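PDB 3C3J: putative tagatose-6-phosphate ketose/aldose isomerase from Escherichia coli, which is a two-domain protein of the SIS family, with two alpha/beta SIS domains in tandem, whose own function is only putative. Local coordinates for residues 61-66 with 174-179; 108-113 with 181-186. All blocks are in the same frame, centred on the assembly; numbering follows the deposited sequence.

Contact 1: 61-66 with 174-179; sequences AGTSAF and SSITTM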
# COMPACT_ATOMS: atom_id res chain seq x y z
N ALA A 61 6.48 7.08 9.71
CA ALA A 61 6.91 7.49 8.37
C ALA A 61 7.93 6.50 7.84
O ALA A 61 8.71 5.95 8.60
CB ALA A 61 7.53 8.88 8.44
N GLY A 62 7.96 6.30 6.52
CA GLY A 62 8.96 5.42 5.89
C GLY A 62 8.89 4.01 6.47
O GLY A 62 7.79 3.43 6.64
N THR A 63 10.06 3.46 6.78
CA THR A 63 10.18 2.16 7.46
C THR A 63 9.26 2.02 8.68
O THR A 63 8.68 0.96 8.89
CB THR A 63 11.64 1.92 7.89
OG1 THR A 63 12.44 1.74 6.71
CG2 THR A 63 11.76 0.70 8.81
N SER A 64 9.11 3.08 9.46
CA SER A 64 8.25 3.05 10.65
C SER A 64 6.79 2.88 10.29
O SER A 64 6.04 2.38 11.10
CB SER A 64 8.44 4.29 11.52
OG SER A 64 9.74 4.31 12.10
N ALA A 65 6.41 3.29 9.08
CA ALA A 65 5.03 3.07 8.60
C ALA A 65 4.77 1.59 8.36
O ALA A 65 3.63 1.13 8.49
CB ALA A 65 4.77 3.85 7.32
N PHE A 66 5.81 0.85 8.01
CA PHE A 66 5.61 -0.56 7.61
C PHE A 66 5.34 -1.46 8.81
O PHE A 66 4.82 -2.56 8.64
CB PHE A 66 6.79 -1.06 6.77
CG PHE A 66 7.14 -0.16 5.62
CD1 PHE A 66 6.16 0.58 4.96
CD2 PHE A 66 8.46 -0.04 5.19
CE1 PHE A 66 6.51 1.46 3.90
CE2 PHE A 66 8.80 0.80 4.15
CZ PHE A 66 7.83 1.55 3.50
N SER A 174 17.55 -2.24 13.81
CA SER A 174 17.11 -2.60 15.18
C SER A 174 16.00 -1.70 15.72
O SER A 174 15.22 -2.13 16.56
CB SER A 174 18.28 -2.67 16.18
OG SER A 174 18.79 -1.39 16.52
N SER A 175 15.93 -0.45 15.27
CA SER A 175 14.86 0.46 15.73
C SER A 175 13.48 -0.11 15.29
O SER A 175 12.61 -0.35 16.13
CB SER A 175 15.08 1.87 15.20
OG SER A 175 15.27 1.87 13.80
N ILE A 176 13.34 -0.39 14.01
CA ILE A 176 12.09 -0.91 13.48
C ILE A 176 11.71 -2.26 14.12
O ILE A 176 10.61 -2.43 14.61
CB ILE A 176 12.02 -0.95 11.92
CG1 ILE A 176 10.69 -1.55 11.45
CG2 ILE A 176 13.16 -1.72 11.28
CD1 ILE A 176 10.64 -3.03 11.34
N THR A 177 12.61 -3.23 14.11
CA THR A 177 12.27 -4.55 14.66
C THR A 177 11.97 -4.49 16.17
O THR A 177 11.04 -5.17 16.65
CB THR A 177 13.33 -5.61 14.31
OG1 THR A 177 14.60 -5.24 14.87
CG2 THR A 177 13.39 -5.82 12.75
N THR A 178 12.69 -3.66 16.91
CA THR A 178 12.44 -3.60 18.35
C THR A 178 11.11 -2.91 18.67
O THR A 178 10.34 -3.37 19.53
CB THR A 178 13.65 -3.00 19.14
OG1 THR A 178 14.86 -3.68 18.74
CG2 THR A 178 13.44 -3.18 20.66
N MSE A 179 10.80 -1.85 17.92
CA MSE A 179 9.51 -1.19 18.05
C MSE A 179 8.37 -2.13 17.70
O MSE A 179 7.36 -2.15 18.40
CB MSE A 179 9.45 0.08 17.18
CG MSE A 179 10.29 1.21 17.77
SE MSE A 179 10.11 2.94 16.83
CE MSE A 179 10.51 2.36 15.05

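Contact 2: 108-113 with 181-186; sequences ISFGRS and ASCLAV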
# COMPACT_ATOMS: atom_id res chain seq x y z
N ILE A 108 -0.82 5.19 18.20
CA ILE A 108 0.47 4.55 18.49
C ILE A 108 1.50 5.13 17.50
O ILE A 108 1.43 4.87 16.30
CB ILE A 108 0.37 3.03 18.38
CG1 ILE A 108 -0.70 2.51 19.34
CG2 ILE A 108 1.74 2.38 18.72
CD1 ILE A 108 -1.22 1.18 18.93
N SER A 109 2.38 5.98 18.00
CA SER A 109 3.30 6.73 17.14
C SER A 109 4.68 6.08 17.24
O SER A 109 5.27 6.06 18.31
CB SER A 109 3.39 8.20 17.59
OG SER A 109 2.22 8.96 17.26
N PHE A 110 5.19 5.56 16.12
CA PHE A 110 6.55 5.06 16.02
C PHE A 110 7.50 6.14 15.53
O PHE A 110 7.23 6.81 14.54
CB PHE A 110 6.58 3.88 15.05
CG PHE A 110 5.75 2.73 15.48
CD1 PHE A 110 6.15 1.94 16.54
CD2 PHE A 110 4.56 2.41 14.83
CE1 PHE A 110 5.40 0.86 16.95
CE2 PHE A 110 3.79 1.32 15.24
CZ PHE A 110 4.20 0.55 16.30
N GLY A 111 8.62 6.32 16.20
CA GLY A 111 9.68 7.21 15.70
C GLY A 111 11.01 6.89 16.34
O GLY A 111 11.12 6.84 17.57
N ARG A 112 12.02 6.66 15.52
CA ARG A 112 13.37 6.41 16.00
C ARG A 112 13.88 7.63 16.78
O ARG A 112 14.19 7.51 17.96
CB ARG A 112 14.29 6.05 14.83
CG ARG A 112 15.76 5.98 15.23
CD ARG A 112 16.71 5.70 14.11
NE ARG A 112 16.44 6.38 12.85
CZ ARG A 112 17.21 6.28 11.77
NH1 ARG A 112 18.36 5.61 11.81
NH2 ARG A 112 16.87 6.88 10.64
N SER A 113 13.91 8.80 16.16
CA SER A 113 14.38 10.02 16.83
C SER A 113 13.33 10.69 17.69
O SER A 113 13.68 11.41 18.62
CB SER A 113 14.88 11.04 15.80
OG SER A 113 13.80 11.67 15.11
N ALA A 181 8.32 -5.56 17.79
CA ALA A 181 8.21 -6.57 18.84
C ALA A 181 7.58 -5.99 20.09
O ALA A 181 6.75 -6.64 20.74
CB ALA A 181 9.59 -7.14 19.18
N SER A 182 7.95 -4.75 20.43
CA SER A 182 7.37 -4.08 21.60
C SER A 182 5.86 -3.86 21.44
O SER A 182 5.09 -4.15 22.37
CB SER A 182 8.08 -2.75 21.89
OG SER A 182 9.48 -2.98 22.00
N CYS A 183 5.44 -3.36 20.29
CA CYS A 183 4.02 -3.13 20.02
C CYS A 183 3.21 -4.43 20.13
O CYS A 183 2.19 -4.46 20.79
CB CYS A 183 3.79 -2.48 18.66
SG CYS A 183 2.09 -1.87 18.46
N LEU A 184 3.71 -5.51 19.52
CA LEU A 184 3.07 -6.81 19.63
C LEU A 184 2.96 -7.24 21.11
O LEU A 184 1.89 -7.68 21.55
CB LEU A 184 3.86 -7.84 18.82
CG LEU A 184 3.79 -7.79 17.30
CD1 LEU A 184 4.87 -8.73 16.71
CD2 LEU A 184 2.39 -8.18 16.75
N ALA A 185 4.03 -7.03 21.88
CA ALA A 185 4.07 -7.45 23.29
C ALA A 185 3.13 -6.64 24.14
O ALA A 185 2.57 -7.16 25.09
CB ALA A 185 5.47 -7.37 23.85
N VAL A 186 2.95 -5.36 23.80
CA VAL A 186 2.05 -4.50 24.56
C VAL A 186 0.62 -4.99 24.40
O VAL A 186 -0.09 -5.13 25.40
CB VAL A 186 2.14 -3.01 24.12
CG1 VAL A 186 0.91 -2.21 24.64
CG2 VAL A 186 3.49 -2.38 24.62

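Contact 1: 61-66 with 174-179
Thr63 turns its methyl CG2 anti to its own backbone N, and this carries the methyl straight onto the side chain of Ile176. Chi1 of Ile176 (178°) likewise sends CG1 away from its backbone N, with CG2 between the backbone N and the carbonyl carbon, and the methyl of Thr63 meets the fork between them. It lies 3.5 Å from Ile176 CB, and 3.6 Å separates Thr63 CG2 from Ile176 CG1. The two side chains cross at about a right angle, so a single methyl touches the branch point and both arms of a beta-branched neighbour.

The same torsion puts the polar branch of Thr63 beside its backbone N, where OG1 hydrogen-bonds to Glu241 of helix 235-249. Threonine therefore suits a place between an apolar helix face and a carboxylate from the second half of the chain.

The segment 61-66 holds the turn after strand 55-59 and the first turn of helix 63-79, a strand-turn-helix element of the alpha/beta SIS fold. Gly62 sits in the turn with positive phi (58°), which is easily reached by a residue lacking a side chain. Its carbonyl O stands over the centre of the Phe66 ring, 3.4 Å above the plane.

One turn along helix 174-187 from Ile176, the selenomethionine Met179 reaches back with a chain bent at chi3 (-54°), which brings its methyl CE to 3.6 Å from Ser64 OG. This is van der Waals packing, and the small side chain of Ser64 is consistent with the close approach here, where Ser64 CA and Ile176 CA are 6.2 Å apart. Met179 and Ser64 both also touch Met172, in the loop that leads into helix 174-187.

Contact 2: 108-113 with 181-186
The ring of Phe110 meets Cys183 with its edge: Cys183 CB lies close to the ring plane, 3.9 Å from Phe110 CZ. The thiol keeps to the same rim, its SG 5.2 Å from the ring centroid and 79° off the ring normal. This is a sulfur-aromatic contact at the edge, with CZ as the ring atom nearest the sulfur, at 3.9 Å from Cys183 SG.

The CB of Phe110 does not itself aim at the helix; the length of the side chain brings the far end of the ring there. In Cys183 a chi1 of -168°, with the sulfur anti to the backbone N, puts SG beside the CZ end of the ring, where Ile108 CG2 also approaches, at 4.3 Å from Cys183 SG. Two residues apart on strand 105-111, Ile108 and Phe110 present their side chains on the same face of the parallel sheet of the first SIS domain, in which theirs is the middle strand, and helix 174-187 packs against that face. The strand and helix backbones stay well separated, with Ile108 CA and Cys183 CA 8.6 Å apart, a gap bridged by the aromatic ring and the branched aliphatic chain. Ile67 and Ile71 of helix 63-79 border the same cluster.

Cysteine suits this buried place because its small, polarisable thiol can lie against C-H groups of both neighbours, so cohesion here rests on dispersion and the weak electrostatics of sulfur beside a ring edge.

Both contacts use helix 174-187: its first turns meet the start of helix 63-79 in contact 1, and its later turns meet strand 105-111 in contact 2. Their centres are about 8 Å apart, and the layers join directly. Met179 CB packs 3.8 Å from Phe110 CD1, while Met179 SE lies 3.7 Å from Gly111 N; Ser64 CB and Phe110 CB, 4.0 Å apart, join 61-66 to 108-113. The four segments alternate along the chain. Helix 174-187 packs on both helix 63-79 and strand 105-111, the strand lying beside strand 55-59 in the sheet. Contact 1 further borders the second SIS half through Glu241, and Ala61 packs on His266 of the second subunit.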